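Local coordinates for TadZ (Pseudomonas aeruginosa, PDB 4LDA), which probably takes part in pilus assembly as an ATP-binding protein, represented here by its N-terminal CheY-like receiver domain, at residues Q4-L9 against G27-A32; V51-L56 against S79-G84. All blocks are in the same frame, centred on the assembly; numbering follows the deposited sequence.

Contact 1: Q4-L9 against G27-A32; sequences QNFVAL and GQVVPA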
# COMPACT_ATOMS: atom_id res chain seq x y z
N GLN A 4 6.10 -2.83 12.37
CA GLN A 4 5.68 -1.63 11.66
C GLN A 4 4.20 -1.46 11.69
O GLN A 4 3.47 -2.43 11.86
CB GLN A 4 6.10 -1.73 10.18
CG GLN A 4 7.58 -1.76 9.87
CD GLN A 4 7.81 -2.34 8.49
OE1 GLN A 4 8.16 -3.52 8.33
NE2 GLN A 4 7.54 -1.52 7.48
N ASN A 5 3.76 -0.25 11.36
CA ASN A 5 2.36 0.02 11.06
C ASN A 5 2.24 0.18 9.57
O ASN A 5 3.11 0.80 8.95
CB ASN A 5 1.82 1.25 11.81
CG ASN A 5 1.58 1.04 13.27
OD1 ASN A 5 1.16 -0.04 13.72
ND2 ASN A 5 1.77 2.11 14.05
N PHE A 6 1.24 -0.46 8.97
CA PHE A 6 0.92 -0.37 7.55
C PHE A 6 -0.45 0.25 7.41
O PHE A 6 -1.30 -0.00 8.28
CB PHE A 6 0.97 -1.74 6.85
CG PHE A 6 2.13 -2.64 7.23
CD1 PHE A 6 3.37 -2.50 6.62
CD2 PHE A 6 1.96 -3.66 8.15
CE1 PHE A 6 4.43 -3.33 6.96
CE2 PHE A 6 3.03 -4.50 8.48
CZ PHE A 6 4.25 -4.34 7.88
N VAL A 7 -0.67 1.07 6.37
CA VAL A 7 -1.97 1.69 6.14
C VAL A 7 -2.57 1.03 4.90
O VAL A 7 -1.84 0.74 3.97
CB VAL A 7 -1.88 3.24 6.05
CG1 VAL A 7 -3.22 3.87 5.69
CG2 VAL A 7 -1.40 3.81 7.37
N ALA A 8 -3.88 0.74 4.93
CA ALA A 8 -4.55 0.08 3.82
C ALA A 8 -5.83 0.78 3.38
O ALA A 8 -6.74 1.00 4.18
CB ALA A 8 -4.88 -1.35 4.21
N LEU A 9 -5.88 1.10 2.08
CA LEU A 9 -7.04 1.62 1.37
C LEU A 9 -7.58 0.47 0.56
O LEU A 9 -7.05 0.16 -0.50
CB LEU A 9 -6.68 2.84 0.49
CG LEU A 9 -6.13 4.05 1.17
CD1 LEU A 9 -5.47 4.96 0.15
CD2 LEU A 9 -7.23 4.77 1.93
N GLY A 27 3.85 -6.67 11.63
CA GLY A 27 3.29 -5.49 12.26
C GLY A 27 1.79 -5.44 12.22
O GLY A 27 1.14 -6.48 12.21
N GLN A 28 1.23 -4.22 12.20
CA GLN A 28 -0.22 -3.92 12.26
C GLN A 28 -0.73 -3.24 11.00
O GLN A 28 -0.08 -2.33 10.51
CB GLN A 28 -0.51 -3.02 13.46
CG GLN A 28 -0.10 -3.62 14.80
CD GLN A 28 1.39 -3.62 15.05
OE1 GLN A 28 1.96 -4.61 15.50
NE2 GLN A 28 2.06 -2.53 14.73
N VAL A 29 -1.88 -3.67 10.48
CA VAL A 29 -2.47 -3.08 9.28
C VAL A 29 -3.64 -2.21 9.75
O VAL A 29 -4.65 -2.71 10.25
CB VAL A 29 -2.87 -4.12 8.18
CG1 VAL A 29 -3.41 -3.42 6.93
CG2 VAL A 29 -1.69 -5.02 7.81
N VAL A 30 -3.43 -0.90 9.68
CA VAL A 30 -4.37 0.15 10.04
C VAL A 30 -5.25 0.44 8.83
O VAL A 30 -4.71 0.79 7.77
CB VAL A 30 -3.61 1.42 10.54
CG1 VAL A 30 -4.55 2.59 10.79
CG2 VAL A 30 -2.77 1.13 11.78
N PRO A 31 -6.59 0.28 8.94
CA PRO A 31 -7.46 0.65 7.80
C PRO A 31 -7.56 2.17 7.69
O PRO A 31 -7.46 2.86 8.69
CB PRO A 31 -8.80 0.01 8.17
CG PRO A 31 -8.81 0.00 9.67
CD PRO A 31 -7.38 -0.11 10.13
N ALA A 32 -7.74 2.69 6.49
CA ALA A 32 -7.86 4.14 6.34
C ALA A 32 -9.24 4.53 5.83
O ALA A 32 -9.61 5.70 5.84
CB ALA A 32 -6.79 4.65 5.40
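Gln-4 to Ala-8 pairs residue for residue with Gly-27 to Pro-31 as parallel beta-strands, their axes 4.5 Å apart at closest approach and 29° off parallel, through a ladder of five backbone hydrogen bonds that runs from Gln-28 N to Gln-4 O, through Phe-6 and Val-30, to Ala-32 N on Ala-8 O. Ala-32 N, which supplies the last bond, already belongs to the loop after strand 27-31. On the face carrying Asn-5, Val-7, Gln-28 and Val-30, the two amides meet. The Gln-28 chain bends at CG (chi2 75°) and curls back over the neighbouring strand, bringing NE2 to 2.8 Å from Asn-5 OD1. The bond is straight at the hydrogen and lies in the amide plane of Gln-28, yet it arrives above the carbonyl plane of Asn-5; the two amides stand nearly perpendicular, 83° apart. Each amide has a second partner: Asn-5 ND2 donates to Thr-47 O, and Gln-28 OE1 pairs with Asn-3 ND2.

The two strands and helix 13-22 form a right-handed beta-alpha-beta crossover, the first of this CheY-like fold, with 27-31 at the edge of the sheet. The helix covers the face of Phe-6, Ala-8 and Val-29, where Leu-16 touches both Ala-8 and Val-29. Here the Phe-6 ring brings CD2 to 3.9 Å from Val-29 CG2, while its CE2 edge reaches Gly-27 N at 3.9 Å, close to the ring plane. One step on, Ala-8 CB packs against Val-29 CG1 at 3.7 Å. At the C-terminal end Ala-32 CB meets two branches, 3.5 Å from Leu-9 CD2 and 3.7 Å from Val-7 CG1, with Leu-40 and Leu-43 of helix 37-47 also against it.

Contact 2: V51-L56 against S79-G84; sequences VLFISL and SVVAIG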
# COMPACT_ATOMS: atom_id res chain seq x y z
N VAL A 51 4.77 2.02 4.69
CA VAL A 51 4.13 1.28 3.60
C VAL A 51 2.63 1.57 3.61
O VAL A 51 2.00 1.51 4.67
CB VAL A 51 4.41 -0.25 3.68
CG1 VAL A 51 3.71 -1.01 2.54
CG2 VAL A 51 5.91 -0.53 3.70
N LEU A 52 2.08 1.87 2.41
CA LEU A 52 0.66 2.09 2.19
C LEU A 52 0.18 1.14 1.09
O LEU A 52 0.74 1.13 -0.01
CB LEU A 52 0.34 3.55 1.85
CG LEU A 52 -1.14 3.86 1.62
CD1 LEU A 52 -1.56 5.04 2.42
CD2 LEU A 52 -1.45 4.11 0.15
N PHE A 53 -0.86 0.36 1.40
CA PHE A 53 -1.51 -0.54 0.45
C PHE A 53 -2.73 0.18 -0.13
O PHE A 53 -3.51 0.76 0.62
CB PHE A 53 -1.89 -1.87 1.11
CG PHE A 53 -0.69 -2.66 1.56
CD1 PHE A 53 -0.03 -3.50 0.68
CD2 PHE A 53 -0.25 -2.60 2.88
CE1 PHE A 53 1.07 -4.25 1.09
CE2 PHE A 53 0.86 -3.33 3.30
CZ PHE A 53 1.50 -4.16 2.41
N ILE A 54 -2.88 0.18 -1.46
CA ILE A 54 -4.03 0.81 -2.10
C ILE A 54 -4.61 -0.17 -3.13
O ILE A 54 -3.91 -0.68 -3.99
CB ILE A 54 -3.71 2.20 -2.71
CG1 ILE A 54 -5.03 2.94 -3.16
CG2 ILE A 54 -2.61 2.14 -3.80
CD1 ILE A 54 -4.88 4.37 -3.59
N SER A 55 -5.90 -0.47 -2.98
CA SER A 55 -6.62 -1.38 -3.85
C SER A 55 -7.11 -0.59 -5.08
O SER A 55 -7.80 0.43 -4.95
CB SER A 55 -7.77 -2.05 -3.10
OG SER A 55 -8.34 -3.06 -3.91
N LEU A 56 -6.68 -1.05 -6.26
CA LEU A 56 -6.98 -0.45 -7.56
C LEU A 56 -7.77 -1.38 -8.48
O LEU A 56 -7.49 -2.58 -8.59
CB LEU A 56 -5.68 -0.04 -8.27
CG LEU A 56 -4.81 1.02 -7.62
CD1 LEU A 56 -3.56 1.26 -8.42
CD2 LEU A 56 -5.56 2.33 -7.47
N SER A 79 6.48 3.90 0.65
CA SER A 79 6.34 2.80 -0.30
C SER A 79 4.85 2.53 -0.52
O SER A 79 4.15 2.16 0.41
CB SER A 79 7.07 1.54 0.19
OG SER A 79 8.45 1.77 0.42
N VAL A 80 4.37 2.80 -1.74
CA VAL A 80 2.97 2.56 -2.07
C VAL A 80 2.92 1.21 -2.84
O VAL A 80 3.60 1.05 -3.85
CB VAL A 80 2.30 3.74 -2.84
CG1 VAL A 80 0.86 3.42 -3.21
CG2 VAL A 80 2.36 5.03 -2.03
N VAL A 81 2.16 0.25 -2.30
CA VAL A 81 1.96 -1.08 -2.90
C VAL A 81 0.52 -1.17 -3.39
O VAL A 81 -0.41 -1.08 -2.59
CB VAL A 81 2.32 -2.25 -1.93
CG1 VAL A 81 2.12 -3.60 -2.60
CG2 VAL A 81 3.75 -2.12 -1.39
N ALA A 82 0.33 -1.35 -4.70
CA ALA A 82 -1.00 -1.47 -5.29
C ALA A 82 -1.51 -2.91 -5.20
O ALA A 82 -0.72 -3.84 -5.24
CB ALA A 82 -0.99 -1.01 -6.74
N ILE A 83 -2.81 -3.07 -5.02
CA ILE A 83 -3.50 -4.36 -4.94
C ILE A 83 -4.53 -4.38 -6.08
O ILE A 83 -5.36 -3.48 -6.15
CB ILE A 83 -4.14 -4.61 -3.54
CG1 ILE A 83 -3.13 -4.54 -2.39
CG2 ILE A 83 -4.95 -5.93 -3.49
CD1 ILE A 83 -3.81 -4.31 -1.00
N GLY A 84 -4.37 -5.29 -7.03
CA GLY A 84 -5.29 -5.35 -8.14
C GLY A 84 -5.08 -6.56 -9.01
O GLY A 84 -4.25 -7.42 -8.71
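Phe-53 lies beside Val-81 on neighbouring parallel strands, their side chains pointing the same way from the middle of the sheet. Starting at Phe-53, CB sits 3.8 Å from Ile-83 CD1, the tip of the next residue on that face. With CG anti to the carbonyl carbon (chi1 -65°), the ring swings back along the strand, away from Ile-83 and alongside the valine. CD1 then comes to 3.7 Å from Val-81 CB, and CE1, farther out, stays at 3.8 Å from the same atom, with Val-81 CG1 next to both. CD1 and CE1 thus both lie against the branch point of the valine. Ile-104 of strand 102-104 and Ile-117 of helix 110-121 also pack on Phe-53.

The other face carries Leu-52, Ile-54, Val-80 and Ala-82, covered by helix 61-74 through Leu-71 and Val-68. Val-80 CG1 is shared there: Leu-52 CD2 runs beside it at 4.1 Å, and Ile-54 CG2 crosses it at 3.7 Å. Helix 61-74 links the strands in a beta-alpha-beta crossover, the third along the chain of the CheY-like domain. Farther along, Leu-56 CD1 meets Ala-82 CB at 3.8 Å. Five backbone bonds zip the strands together, from Leu-52 N on Ser-79 O to Leu-56 N on Ile-83 O, the latter 2.8 Å long.

Ser-55 and Ser-79 are the polar side chains of the face that carries Phe-53; Ser-55 OG bonds to Glu-15 OE2. The hydrogen bonds across the strands are all between peptide groups, and they let these polar groups lie buried, while aliphatic and aromatic side chains pack on both faces.

In the fold
Contact 1 closes before contact 2 opens along the chain, and their centres lie about 11 Å apart in one five-stranded parallel sheet of order 2-1-3-4-5. Strands 4-9 and 51-55 are neighbours, so the contacts join directly: Val-7 O and Leu-9 O probably accept hydrogen bonds from Phe-53 N and Ser-55 N, and Leu-9 CD1 packs on Ile-54 CD1. Contact 1 includes the edge strand 27-31, whereas the centre of contact 2 lies about 3 Å from that of the chain. Helices 13-22 and 61-74 cover opposite faces, part of the alpha/beta sandwich of a CheY-like receiver domain, the N-terminal part of the longer TadZ protein.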